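Local coordinates for cysteine desulfurase (PDB 5B89), which probably takes the sulfur from L-cysteine with pyridoxal 5'-phosphate as cofactor, passing it to a sulfur carrier and releasing L-alanine, at residues S348-G353 / L384-T389; M369-H374 / T389-F394; T130-H135 / L378-K383; D328-P333 / V409-V414; D158-L163 / G336-K341. All blocks are in the same frame, centred on the assembly; numbering follows the deposited sequence.

Interaction 1 (S348-G353 / L384-T389)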
# COMPACT_ATOMS: atom_id res chain seq x y z
N SER B 348 -6.67 24.01 -15.77
CA SER B 348 -5.30 24.31 -16.04
C SER B 348 -5.27 25.58 -16.87
O SER B 348 -6.11 25.82 -17.74
CB SER B 348 -4.59 23.17 -16.90
OG SER B 348 -4.10 22.15 -16.05
N PHE B 349 -4.28 26.40 -16.55
CA PHE B 349 -4.10 27.68 -17.18
C PHE B 349 -2.64 28.10 -17.10
O PHE B 349 -1.83 27.47 -16.49
CB PHE B 349 -4.98 28.76 -16.52
CG PHE B 349 -4.72 29.00 -15.06
CD1 PHE B 349 -5.26 28.18 -14.13
CD2 PHE B 349 -3.98 30.08 -14.63
CE1 PHE B 349 -5.03 28.38 -12.81
CE2 PHE B 349 -3.75 30.28 -13.30
CZ PHE B 349 -4.28 29.44 -12.38
N ASN B 350 -2.37 29.20 -17.79
CA ASN B 350 -1.05 29.81 -17.75
C ASN B 350 -1.17 31.32 -17.85
O ASN B 350 -2.08 31.82 -18.39
CB ASN B 350 -0.12 29.34 -18.88
CG ASN B 350 0.69 28.13 -18.52
OD1 ASN B 350 1.32 28.07 -17.52
ND2 ASN B 350 0.68 27.17 -19.38
N VAL B 351 -0.20 31.99 -17.28
CA VAL B 351 -0.12 33.45 -17.38
C VAL B 351 1.04 33.78 -18.32
O VAL B 351 2.12 33.42 -18.05
CB VAL B 351 0.11 34.12 -16.02
CG1 VAL B 351 0.21 35.63 -16.22
CG2 VAL B 351 -1.02 33.80 -15.07
N PRO B 352 0.74 34.43 -19.44
CA PRO B 352 1.81 34.75 -20.44
C PRO B 352 2.91 35.56 -19.81
O PRO B 352 2.63 36.47 -19.03
CB PRO B 352 1.06 35.57 -21.46
CG PRO B 352 -0.33 35.11 -21.38
CD PRO B 352 -0.57 34.92 -19.87
N GLY B 353 4.15 35.13 -20.01
CA GLY B 353 5.28 35.78 -19.35
C GLY B 353 5.80 35.23 -18.05
O GLY B 353 6.86 35.64 -17.62
N LEU B 384 0.58 19.98 -26.59
CA LEU B 384 0.13 21.37 -26.60
C LEU B 384 1.28 22.33 -26.85
O LEU B 384 1.04 23.49 -27.09
CB LEU B 384 -0.61 21.71 -25.27
CG LEU B 384 -2.09 21.38 -25.25
CD1 LEU B 384 -2.36 19.92 -25.64
CD2 LEU B 384 -2.65 21.61 -23.89
N GLY B 385 2.53 21.88 -26.77
CA GLY B 385 3.67 22.81 -27.04
C GLY B 385 3.96 23.74 -25.85
O GLY B 385 4.45 24.85 -26.02
N ILE B 386 3.65 23.29 -24.62
CA ILE B 386 3.89 24.07 -23.41
C ILE B 386 4.73 23.24 -22.45
O ILE B 386 4.91 22.01 -22.66
CB ILE B 386 2.60 24.50 -22.76
CG1 ILE B 386 1.77 23.28 -22.38
CG2 ILE B 386 1.81 25.39 -23.68
CD1 ILE B 386 0.48 23.58 -21.63
N ASN B 387 5.30 23.87 -21.44
CA ASN B 387 6.22 23.18 -20.51
C ASN B 387 5.46 22.61 -19.31
O ASN B 387 5.94 21.74 -18.60
CB ASN B 387 7.26 24.15 -19.95
CG ASN B 387 8.11 24.75 -21.01
OD1 ASN B 387 8.54 24.04 -21.92
ND2 ASN B 387 8.37 26.08 -20.93
N GLY B 388 4.31 23.20 -19.07
CA GLY B 388 3.48 22.86 -17.95
C GLY B 388 2.38 23.89 -17.79
O GLY B 388 2.24 24.75 -18.59
N THR B 389 1.61 23.74 -16.73
CA THR B 389 0.51 24.62 -16.45
C THR B 389 0.35 24.85 -14.96
O THR B 389 0.96 24.20 -14.17
CB THR B 389 -0.86 24.02 -16.92
OG1 THR B 389 -1.20 22.90 -16.12
CG2 THR B 389 -0.85 23.58 -18.35
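Asn-350 reaches over to the loop before strand 389-393 and gives an ND2 hydrogen to Gly-388 O. The bond is 3.0 Å long and nearly straight (171° at the hydrogen), and the donor lies in the plane of the Gly-388 carbonyl, off its axis (146° at the oxygen). The same amide packs alongside Thr-389, with Asn-350 OD1 3.7 Å from Thr-389 CA. At the other end of the contact the hydroxyls Ser-348 OG and Thr-389 OG1 come to 3.0 Å of each other. Thr-389 OG1 stands between its backbone N and carbonyl carbon (chi1 68°), which turns it to Ser-348 and leaves CG2 4.0 Å from Asn-350 ND2. Each hydroxyl has its stronger partner outside the contact: Ala-186 O for Ser-348, His-375 NE2 for Thr-389. Asn-350 ND2 likewise bonds Tyr-335 OH. Further out, Gly-385 has positive phi and is the C-prime residue of a Schellman motif, which ends helix 378-384 and sends the chain back toward the four-stranded sheet. Since His-375 belongs to the alanine pocket, the polar groups of Ala-186, Ser-348, Thr-389 and His-375 lie in sequence behind that pocket, consistent with a part in orienting the histidine.

Interaction 2 (M369-H374 / T389-F394). With ALA (alanine), chain H.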
# COMPACT_ATOMS: atom_id res chain seq x y z
N MET B 369 -3.89 27.26 -2.71
CA MET B 369 -3.10 26.06 -3.00
C MET B 369 -3.49 25.55 -4.37
O MET B 369 -4.60 25.08 -4.56
CB MET B 369 -3.38 24.99 -1.92
CG MET B 369 -3.36 25.33 -0.44
SD MET B 369 -1.78 25.83 0.32
CE MET B 369 -1.82 27.65 0.24
N VAL B 370 -2.51 25.71 -5.25
CA VAL B 370 -2.62 25.14 -6.58
C VAL B 370 -1.37 24.36 -6.91
O VAL B 370 -0.34 24.47 -6.27
CB VAL B 370 -2.87 26.23 -7.67
CG1 VAL B 370 -4.18 26.92 -7.53
CG2 VAL B 370 -1.72 27.21 -7.81
N ARG B 371 -1.45 23.53 -7.98
CA ARG B 371 -0.25 22.79 -8.41
C ARG B 371 0.23 23.34 -9.74
O ARG B 371 -0.48 23.97 -10.49
CB ARG B 371 -0.55 21.28 -8.46
CG ARG B 371 0.77 20.50 -8.30
CD ARG B 371 0.67 19.14 -7.67
NE ARG B 371 0.48 19.05 -6.23
CZ ARG B 371 1.36 18.67 -5.31
NH1 ARG B 371 2.63 18.40 -5.61
NH2 ARG B 371 0.95 18.54 -4.09
N SER B 372 1.53 23.21 -9.93
CA SER B 372 2.17 23.69 -11.13
C SER B 372 3.11 22.62 -11.68
O SER B 372 3.61 21.83 -10.94
CB SER B 372 2.91 25.02 -10.84
OG SER B 372 3.77 24.87 -9.72
N GLY B 373 3.32 22.69 -12.98
CA GLY B 373 4.21 21.76 -13.64
C GLY B 373 3.56 20.92 -14.70
O GLY B 373 2.61 21.27 -15.20
N HIS B 374 4.15 19.76 -14.97
CA HIS B 374 3.65 18.86 -16.01
C HIS B 374 2.57 17.86 -15.56
O HIS B 374 1.95 17.24 -16.36
CB HIS B 374 4.82 18.18 -16.73
CG HIS B 374 5.59 17.25 -15.87
ND1 HIS B 374 6.94 17.34 -15.67
CD2 HIS B 374 5.17 16.19 -15.15
CE1 HIS B 374 7.33 16.39 -14.85
NE2 HIS B 374 6.28 15.67 -14.53
N THR B 389 1.61 23.74 -16.73
CA THR B 389 0.51 24.62 -16.45
C THR B 389 0.35 24.85 -14.96
O THR B 389 0.96 24.20 -14.17
CB THR B 389 -0.86 24.02 -16.92
OG1 THR B 389 -1.20 22.90 -16.12
CG2 THR B 389 -0.85 23.58 -18.35
N VAL B 390 -0.50 25.81 -14.65
CA VAL B 390 -0.95 26.06 -13.31
C VAL B 390 -2.28 25.33 -13.28
O VAL B 390 -2.99 25.35 -14.23
CB VAL B 390 -1.17 27.55 -12.98
CG1 VAL B 390 -1.37 27.67 -11.48
CG2 VAL B 390 0.05 28.34 -13.38
N ARG B 391 -2.59 24.66 -12.19
CA ARG B 391 -3.82 23.85 -12.13
C ARG B 391 -4.56 24.07 -10.84
O ARG B 391 -4.05 23.78 -9.76
CB ARG B 391 -3.53 22.32 -12.29
CG ARG B 391 -4.73 21.41 -12.40
CD ARG B 391 -4.24 19.97 -12.36
NE ARG B 391 -3.76 19.59 -11.04
CZ ARG B 391 -3.11 18.51 -10.74
NH1 ARG B 391 -2.85 17.64 -11.69
NH2 ARG B 391 -2.68 18.22 -9.51
N ALA B 392 -5.78 24.55 -10.98
CA ALA B 392 -6.70 24.71 -9.87
C ALA B 392 -7.72 23.59 -10.03
O ALA B 392 -8.24 23.40 -11.06
CB ALA B 392 -7.38 26.05 -9.90
N SER B 393 -7.98 22.83 -9.00
CA SER B 393 -8.88 21.71 -9.05
C SER B 393 -9.70 21.68 -7.79
O SER B 393 -9.25 22.01 -6.73
CB SER B 393 -8.13 20.42 -9.26
OG SER B 393 -7.18 20.28 -8.30
N PHE B 394 -10.93 21.26 -7.96
CA PHE B 394 -11.94 21.35 -6.96
C PHE B 394 -12.61 20.10 -6.42
O PHE B 394 -12.51 19.07 -6.98
CB PHE B 394 -13.09 22.18 -7.57
CG PHE B 394 -12.67 23.48 -8.23
CD1 PHE B 394 -12.10 24.49 -7.52
CD2 PHE B 394 -12.92 23.69 -9.58
CE1 PHE B 394 -11.74 25.67 -8.14
CE2 PHE B 394 -12.56 24.85 -10.20
CZ PHE B 394 -11.97 25.85 -9.47
N ALA H . -2.92 12.35 -10.39
CA ALA H . -2.40 13.44 -9.42
C ALA H . -1.79 14.73 -10.03
O ALA H . -2.10 14.96 -11.23
CB ALA H . -1.41 12.98 -8.34
OXT ALA H . -1.09 15.61 -9.41
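Arg-371 O receives the backbone N-H of Arg-391 at 2.8 Å and also meets the CA-H of Val-390, an antiparallel pairing of strands whose directions differ by 154°. Arg-371 N returns a bond to Arg-391 O, and Gly-373 with Thr-389 makes the next hydrogen-bonded pair; Ser-372 and Val-390, between them, form a non-hydrogen-bonded one. On the face bearing the two arginines, the side chains run side by side, Arg-371 CB 3.9 Å from Arg-391 NH2. CG of Arg-391 stands opposite the backbone N (chi1 -173°) and the chain bends at chi3, bringing NH1 2.8 Å from O of the bound alanine and NH2 3.1 Å from its OXT. Replacing Arg-391 with a methionine would probably leave that carboxylate without its cationic mate and two of its N-H donors. On the other face Val-370 CG2 packs on Val-390 CG1 at 3.7 Å. Arg-371 NE makes a salt bridge with Asp-41, and its NH1 a hydrogen bond to Val-67 O of the second subunit. The paired N-H donors imply that Arg-391, carried by strand 389-393, recognises the carboxylate end of the amino acid.

Interaction 3 (T130-H135 / L378-K383). With PLP (pyridoxal-5'-phosphate), chain G.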
# COMPACT_ATOMS: atom_id res chain seq x y z
N THR B 130 -5.12 6.61 -25.00
CA THR B 130 -5.25 8.03 -25.40
C THR B 130 -3.88 8.68 -25.38
O THR B 130 -3.00 8.27 -24.68
CB THR B 130 -6.26 8.83 -24.54
OG1 THR B 130 -5.60 9.31 -23.35
CG2 THR B 130 -7.45 8.11 -24.19
N PRO B 131 -3.77 9.84 -25.99
CA PRO B 131 -2.52 10.56 -25.91
C PRO B 131 -2.47 11.44 -24.71
O PRO B 131 -1.55 12.18 -24.63
CB PRO B 131 -2.54 11.46 -27.13
CG PRO B 131 -3.95 11.66 -27.43
CD PRO B 131 -4.70 10.45 -26.95
N TYR B 132 -3.42 11.38 -23.82
CA TYR B 132 -3.44 12.28 -22.70
C TYR B 132 -3.24 11.61 -21.36
O TYR B 132 -3.47 12.21 -20.34
CB TYR B 132 -4.77 13.02 -22.65
CG TYR B 132 -5.35 13.52 -23.96
CD1 TYR B 132 -4.86 14.64 -24.57
CD2 TYR B 132 -6.42 12.94 -24.51
CE1 TYR B 132 -5.40 15.12 -25.74
CE2 TYR B 132 -6.96 13.41 -25.66
CZ TYR B 132 -6.43 14.50 -26.28
OH TYR B 132 -6.99 14.93 -27.43
N GLU B 133 -2.83 10.37 -21.41
CA GLU B 133 -2.69 9.63 -20.20
C GLU B 133 -1.66 10.11 -19.18
O GLU B 133 -0.63 10.56 -19.53
CB GLU B 133 -2.38 8.18 -20.55
CG GLU B 133 -3.44 7.46 -21.38
CD GLU B 133 -4.81 7.36 -20.72
OE1 GLU B 133 -4.86 6.98 -19.55
OE2 GLU B 133 -5.80 7.67 -21.37
N HIS B 134 -2.00 9.97 -17.90
CA HIS B 134 -1.08 10.20 -16.81
C HIS B 134 -0.04 9.07 -16.98
O HIS B 134 -0.36 8.05 -17.50
CB HIS B 134 -1.87 10.05 -15.50
CG HIS B 134 -1.05 10.02 -14.26
ND1 HIS B 134 -1.03 11.05 -13.35
CD2 HIS B 134 -0.30 9.04 -13.72
CE1 HIS B 134 -0.26 10.71 -12.33
NE2 HIS B 134 0.19 9.50 -12.54
N HIS B 135 1.17 9.29 -16.51
CA HIS B 135 2.27 8.35 -16.67
C HIS B 135 1.91 6.97 -16.12
O HIS B 135 2.43 5.93 -16.64
CB HIS B 135 3.52 8.85 -16.05
CG HIS B 135 4.00 10.15 -16.68
ND1 HIS B 135 4.74 11.08 -15.99
CD2 HIS B 135 3.75 10.67 -17.89
CE1 HIS B 135 4.99 12.12 -16.80
NE2 HIS B 135 4.35 11.93 -17.93
N LEU B 378 3.34 14.37 -19.23
CA LEU B 378 4.25 15.04 -20.22
C LEU B 378 3.79 14.99 -21.65
O LEU B 378 3.97 16.02 -22.39
CB LEU B 378 5.69 14.58 -20.05
CG LEU B 378 6.47 15.18 -18.87
CD1 LEU B 378 7.77 14.50 -18.40
CD2 LEU B 378 6.93 16.61 -19.26
N PRO B 379 3.17 13.93 -22.10
CA PRO B 379 2.74 13.95 -23.49
C PRO B 379 1.66 14.97 -23.75
O PRO B 379 1.59 15.42 -24.84
CB PRO B 379 2.29 12.53 -23.74
CG PRO B 379 3.23 11.75 -22.88
CD PRO B 379 3.23 12.56 -21.59
N VAL B 380 0.87 15.32 -22.74
CA VAL B 380 -0.13 16.36 -22.90
C VAL B 380 0.60 17.70 -23.14
O VAL B 380 0.25 18.45 -23.99
CB VAL B 380 -1.06 16.50 -21.65
CG1 VAL B 380 -1.86 17.78 -21.71
CG2 VAL B 380 -2.01 15.32 -21.54
N MET B 381 1.60 17.96 -22.34
CA MET B 381 2.34 19.20 -22.46
C MET B 381 3.05 19.25 -23.80
O MET B 381 3.03 20.22 -24.48
CB MET B 381 3.32 19.38 -21.32
CG MET B 381 2.71 19.28 -19.94
SD MET B 381 1.32 20.41 -19.72
CE MET B 381 0.32 19.53 -18.48
N LYS B 382 3.64 18.14 -24.17
CA LYS B 382 4.39 18.12 -25.44
C LYS B 382 3.43 18.27 -26.63
O LYS B 382 3.75 19.01 -27.57
CB LYS B 382 5.24 16.87 -25.50
CG LYS B 382 6.36 16.89 -24.54
CD LYS B 382 7.13 15.57 -24.58
CE LYS B 382 8.14 15.62 -23.48
NZ LYS B 382 9.03 14.41 -23.55
N LYS B 383 2.21 17.71 -26.56
CA LYS B 383 1.18 17.88 -27.60
C LYS B 383 0.73 19.32 -27.73
O LYS B 383 0.47 19.87 -28.87
CB LYS B 383 0.00 16.94 -27.34
CG LYS B 383 -1.14 16.96 -28.35
CD LYS B 383 -2.22 15.96 -27.94
CE LYS B 383 -3.40 15.92 -28.83
NZ LYS B 383 -3.00 15.55 -30.24
N1 PLP G . -4.30 8.53 -13.21
C2 PLP G . -4.92 9.74 -13.13
C2A PLP G . -5.87 10.21 -14.21
C3 PLP G . -4.61 10.54 -12.01
O3 PLP G . -5.20 11.75 -11.88
C4 PLP G . -3.74 10.05 -11.00
C4A PLP G . -3.38 11.02 -9.81
C5 PLP G . -3.21 8.74 -11.15
C6 PLP G . -3.47 7.99 -12.27
C5A PLP G . -2.25 8.23 -10.08
O4P PLP G . -2.98 8.05 -8.83
P PLP G . -2.06 7.61 -7.66
O1P PLP G . -2.95 7.58 -6.52
O2P PLP G . -1.00 8.71 -7.55
O3P PLP G . -1.43 6.34 -8.02
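Tyr-132 and His-135 carry most of this contact between a cofactor-site loop of the fold-type I large domain and the first turns of helix 378-384. The loop begins with a type I turn from Thr-130 to Glu-133. Thr-130 OG1 accepts from Tyr-132 N at 3.0 Å, an ST turn, and donates to Glu-133 OE2. Pro-131 sets CG 3.8 Å above the centre of the Tyr-132 ring. Tyr-132 meets Val-380, whose CG2 comes to the ring edge and to 3.6 Å from Tyr-132 CA; Tyr-132 CE1 touches Lys-383 CE at 3.8 Å. The polar ends part from this apolar contact: Tyr-132 OH bonds Asp-158 O, and Lys-383 NZ bonds Gly-157 O. His-134 turns the opposite way. With CG anti to its backbone N (chi1 170°), its ring lies face on to the pyridine, PLP C5 standing 3.7 Å over the imidazole centre. Next along, His-135 points its ring back at the helix start, with Pro-379 CD at the ring edge. Leu-378 N donates to His-135 NE2 (2.9 Å, 165°), so NE2 carries no proton there, the donor lying 29° out of the imidazole plane.

Interaction 4 (D328-P333 / V409-V414)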
# COMPACT_ATOMS: atom_id res chain seq x y z
N ASP B 328 -11.26 34.22 -18.64
CA ASP B 328 -11.49 34.82 -19.95
C ASP B 328 -11.52 36.34 -19.78
O ASP B 328 -10.96 37.05 -20.65
CB ASP B 328 -12.77 34.36 -20.57
CG ASP B 328 -12.71 32.96 -21.12
OD1 ASP B 328 -11.62 32.48 -21.44
OD2 ASP B 328 -13.79 32.48 -21.44
N GLU B 329 -12.15 36.82 -18.72
CA GLU B 329 -12.23 38.31 -18.50
C GLU B 329 -10.83 38.84 -18.31
O GLU B 329 -10.55 40.02 -18.70
CB GLU B 329 -13.11 38.63 -17.32
CG GLU B 329 -14.59 38.45 -17.45
CD GLU B 329 -15.35 38.50 -16.11
OE1 GLU B 329 -16.59 38.68 -16.18
OE2 GLU B 329 -14.79 38.31 -14.99
N LEU B 330 -9.89 38.07 -17.72
CA LEU B 330 -8.51 38.52 -17.56
C LEU B 330 -7.56 38.24 -18.68
O LEU B 330 -6.36 38.53 -18.60
CB LEU B 330 -7.94 37.86 -16.31
CG LEU B 330 -8.67 38.21 -15.04
CD1 LEU B 330 -8.14 37.36 -13.87
CD2 LEU B 330 -8.58 39.71 -14.70
N GLU B 331 -8.08 37.64 -19.76
CA GLU B 331 -7.27 37.22 -20.87
C GLU B 331 -6.20 36.26 -20.50
O GLU B 331 -5.10 36.26 -21.03
CB GLU B 331 -6.75 38.43 -21.69
CG GLU B 331 -7.96 39.28 -22.07
CD GLU B 331 -7.54 40.55 -22.78
OE1 GLU B 331 -7.75 41.64 -22.21
OE2 GLU B 331 -6.94 40.44 -23.84
N VAL B 332 -6.55 35.39 -19.56
CA VAL B 332 -5.66 34.35 -19.10
C VAL B 332 -6.08 33.05 -19.79
O VAL B 332 -7.15 32.61 -19.65
CB VAL B 332 -5.69 34.17 -17.57
CG1 VAL B 332 -4.99 32.89 -17.16
CG2 VAL B 332 -5.05 35.35 -16.86
N PRO B 333 -5.11 32.49 -20.59
CA PRO B 333 -5.51 31.26 -21.30
C PRO B 333 -5.71 30.01 -20.43
O PRO B 333 -4.94 29.79 -19.56
CB PRO B 333 -4.36 31.04 -22.26
CG PRO B 333 -3.20 31.53 -21.56
CD PRO B 333 -3.68 32.82 -21.01
N VAL B 409 -7.09 37.67 -6.79
CA VAL B 409 -5.69 37.57 -6.78
C VAL B 409 -5.03 37.44 -8.16
O VAL B 409 -4.03 38.05 -8.45
CB VAL B 409 -5.19 36.38 -5.84
CG1 VAL B 409 -3.69 36.16 -5.90
CG2 VAL B 409 -5.72 36.56 -4.48
N MET B 410 -5.66 36.69 -9.07
CA MET B 410 -5.22 36.60 -10.43
C MET B 410 -5.25 37.98 -11.16
O MET B 410 -4.36 38.26 -11.94
CB MET B 410 -6.03 35.60 -11.24
CG MET B 410 -5.76 34.14 -10.88
SD MET B 410 -4.08 33.63 -11.06
CE MET B 410 -3.73 33.92 -12.76
N GLU B 411 -6.26 38.76 -10.80
CA GLU B 411 -6.41 40.10 -11.41
C GLU B 411 -5.24 41.00 -10.99
O GLU B 411 -4.62 41.60 -11.83
CB GLU B 411 -7.76 40.64 -11.03
CG GLU B 411 -8.04 42.04 -11.61
CD GLU B 411 -9.41 42.56 -11.28
OE1 GLU B 411 -10.41 41.76 -11.15
OE2 GLU B 411 -9.51 43.83 -11.15
N GLU B 412 -4.91 40.98 -9.70
CA GLU B 412 -3.80 41.73 -9.19
C GLU B 412 -2.49 41.24 -9.82
O GLU B 412 -1.69 42.07 -10.31
CB GLU B 412 -3.84 41.62 -7.68
CG GLU B 412 -2.74 42.21 -6.79
CD GLU B 412 -3.14 42.13 -5.27
OE1 GLU B 412 -4.02 41.28 -4.92
OE2 GLU B 412 -2.59 42.90 -4.44
N LEU B 413 -2.30 39.92 -9.97
CA LEU B 413 -1.14 39.42 -10.60
C LEU B 413 -0.98 39.89 -12.00
O LEU B 413 0.08 40.28 -12.37
CB LEU B 413 -1.17 37.88 -10.53
CG LEU B 413 -0.02 37.06 -11.03
CD1 LEU B 413 -0.27 35.65 -10.51
CD2 LEU B 413 0.10 36.99 -12.50
N VAL B 414 -2.00 39.75 -12.79
CA VAL B 414 -1.96 40.12 -14.21
C VAL B 414 -1.70 41.63 -14.36
O VAL B 414 -0.85 42.04 -15.11
CB VAL B 414 -3.26 39.64 -14.89
CG1 VAL B 414 -3.43 40.19 -16.29
CG2 VAL B 414 -3.24 38.08 -14.94
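Where helix 309-329 runs out, the chain turns at Glu-331 (phi 59°) in a Schellman motif, and just before it Leu-330 CA lies 6.7 Å from Glu-411 CA on helix 400-415. Glu-331 N bonds back to Asp-328 O at 3.1 Å, closing the last turn. The contact thus joins a helix C-terminus and its exit loop to the flank of the C-terminal helix, far from the cofactor, and the side-chain contacts across it are apolar. Leu-330 supplies both methyls. Its CG lies beside the backbone N, anti to the carbonyl carbon (chi1 -60°), from where CD1 touches Met-410 CB at 3.8 Å and CD2 rests 3.9 Å from Glu-411 CB. Leu-330 and Glu-411 cross at about a right angle, and the leucine meets the CB and CG of the glutamate, whose OE2 forms a salt bridge with Lys-415. With an alanine at Leu-330 both methyls would go, and a gap would probably open beside Met-410 and Glu-411. One turn further along helix 400-415, Val-414 extends the patch. Its CG1 sits by Leu-330 O. Val-332, which also packs on Phe-349 of the neighbouring strand, closes the row with Val-332 CG2 meeting Val-414 CG2 at 3.8 Å.

Interaction 5 (D158-L163 / G336-K341)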
# COMPACT_ATOMS: atom_id res chain seq x y z
N ASP B 158 -7.80 16.27 -30.18
CA ASP B 158 -7.45 17.67 -30.26
C ASP B 158 -6.75 18.22 -29.02
O ASP B 158 -6.51 17.52 -28.10
CB ASP B 158 -8.66 18.49 -30.71
CG ASP B 158 -9.70 18.65 -29.65
OD1 ASP B 158 -9.43 18.43 -28.49
OD2 ASP B 158 -10.80 19.01 -29.98
N ASP B 159 -6.37 19.47 -29.06
CA ASP B 159 -5.64 20.07 -27.97
C ASP B 159 -6.47 20.32 -26.73
O ASP B 159 -5.93 20.57 -25.71
CB ASP B 159 -4.94 21.35 -28.44
CG ASP B 159 -3.68 21.08 -29.25
OD1 ASP B 159 -3.32 19.92 -29.41
OD2 ASP B 159 -3.10 22.04 -29.74
N GLU B 160 -7.77 20.21 -26.84
CA GLU B 160 -8.65 20.38 -25.73
C GLU B 160 -8.84 19.07 -25.02
O GLU B 160 -9.39 19.04 -24.00
CB GLU B 160 -10.03 20.81 -26.21
CG GLU B 160 -10.14 22.26 -26.55
CD GLU B 160 -11.55 22.72 -26.85
OE1 GLU B 160 -12.54 22.02 -26.67
OE2 GLU B 160 -11.66 23.85 -27.23
N GLY B 161 -8.39 17.99 -25.61
CA GLY B 161 -8.59 16.66 -25.07
C GLY B 161 -9.75 15.89 -25.68
O GLY B 161 -9.99 14.85 -25.25
N ASN B 162 -10.42 16.41 -26.67
CA ASN B 162 -11.55 15.71 -27.25
C ASN B 162 -11.06 14.65 -28.23
O ASN B 162 -10.42 14.93 -29.17
CB ASN B 162 -12.50 16.63 -27.99
CG ASN B 162 -12.91 17.86 -27.21
OD1 ASN B 162 -12.60 18.97 -27.59
ND2 ASN B 162 -13.64 17.67 -26.22
N LEU B 163 -11.39 13.41 -27.94
CA LEU B 163 -11.02 12.34 -28.77
C LEU B 163 -11.88 12.27 -30.03
O LEU B 163 -13.01 12.56 -30.03
CB LEU B 163 -11.18 11.00 -28.04
CG LEU B 163 -10.30 10.74 -26.84
CD1 LEU B 163 -10.87 9.57 -26.02
CD2 LEU B 163 -8.86 10.48 -27.21
N GLY B 336 -8.23 22.63 -21.97
CA GLY B 336 -9.32 21.70 -21.89
C GLY B 336 -10.56 22.12 -22.63
O GLY B 336 -10.64 23.11 -23.26
N PRO B 337 -11.59 21.22 -22.49
CA PRO B 337 -12.81 21.50 -23.24
C PRO B 337 -13.59 22.76 -22.90
O PRO B 337 -13.80 23.08 -21.81
CB PRO B 337 -13.69 20.28 -22.98
CG PRO B 337 -12.75 19.20 -22.71
CD PRO B 337 -11.75 19.85 -21.85
N ARG B 338 -14.05 23.44 -23.93
CA ARG B 338 -14.90 24.59 -23.78
C ARG B 338 -16.32 24.22 -23.49
O ARG B 338 -16.99 24.97 -22.91
CB ARG B 338 -14.92 25.40 -25.06
CG ARG B 338 -13.89 26.45 -25.19
CD ARG B 338 -12.55 25.96 -24.77
NE ARG B 338 -11.74 27.07 -24.39
CZ ARG B 338 -10.53 27.04 -23.86
NH1 ARG B 338 -9.83 25.90 -23.63
NH2 ARG B 338 -10.03 28.19 -23.58
N ASN B 339 -16.78 23.06 -23.95
CA ASN B 339 -18.00 22.54 -23.59
C ASN B 339 -17.89 22.06 -22.12
O ASN B 339 -17.32 20.96 -21.86
CB ASN B 339 -18.42 21.33 -24.46
CG ASN B 339 -19.67 20.76 -24.07
OD1 ASN B 339 -20.37 21.15 -23.17
ND2 ASN B 339 -20.03 19.67 -24.79
N LEU B 340 -18.43 22.82 -21.19
CA LEU B 340 -18.25 22.48 -19.78
C LEU B 340 -18.95 21.26 -19.41
O LEU B 340 -18.66 20.72 -18.34
CB LEU B 340 -18.59 23.67 -18.82
CG LEU B 340 -17.70 24.90 -19.12
CD1 LEU B 340 -18.06 25.99 -18.11
CD2 LEU B 340 -16.22 24.68 -19.15
N LYS B 341 -19.92 20.70 -20.18
CA LYS B 341 -20.48 19.38 -19.83
C LYS B 341 -19.44 18.26 -19.94
O LYS B 341 -19.71 17.18 -19.35
CB LYS B 341 -21.67 19.09 -20.78
CG LYS B 341 -22.90 19.98 -20.50
CD LYS B 341 -24.18 19.47 -20.98
CE LYS B 341 -25.28 20.51 -20.71
NZ LYS B 341 -25.64 20.78 -19.27
O HOH W 1 -6.41 22.75 -24.24
O HOH W 2 -15.08 21.92 -26.30
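The carboxylate of Glu-160 and the guanidinium of Arg-338 lie with their planes 29° apart, and OE2 approaches obliquely. With Glu-160 OE2 4.3 Å from Arg-338 NE, the pair falls short of a salt bridge; the nearer touch is to the methylene, Glu-160 OE2 to Arg-338 CD at 3.4 Å. The guanidinium is instead held by its own loop, through NH1 to Gly-336 O and a cation-pi contact with Trp-334. Glu-160 belongs to a type I beta turn, Asp-158 to Gly-161, that begins as an Asx turn: Asp-158 OD1 accepts from Glu-160 N and from Asn-162 N, each at 2.9 Å, the two donors arriving from opposite faces of the carboxylate plane. This turn follows strand 151-154 at the edge of the large sheet, while the loop it meets leads into strand 346-349 of the smaller one. The backbones come close, Gly-336 CA making a C-H contact to Glu-160 O at 3.4 Å, and the ring of Pro-337, with no hydrogen on its nitrogen, packs CD 3.3 Å from Glu-160 O. Glu-160 OE1 also receives a weak bond from Arg-338 N. Two waters complete the seam. One spans Asp-159 O and Gly-336 N; the other donates to Glu-160 OE1 at 2.6 Å and accepts from Asn-339 N at 3.1 Å.

Interactions 1 and 2 share Thr-389 and the four-stranded sheet, their centres about 11 Å apart, with strand 389-393 flanked by 346-349 and 368-373. Interactions 4 and 1 have centres about 14 Å apart, where helix 400-415 packs beside that sheet; the segments of 4, 328-333 and 409-414, enclose both 1 and 2 along the chain. Interactions 3 and 5 tie the large domain to this C-terminal part: their centres are about 14 Å apart, and the Tyr-132 hydroxyl of 3 reaches the turn of 5. Helix 378-384 links 3 to its neighbours, following strand 368-373 and preceding 389-393. This arrangement is consistent with the alanine-binding arginine and the cofactor-facing histidine, from different domains, being positioned by one connected set of contacts.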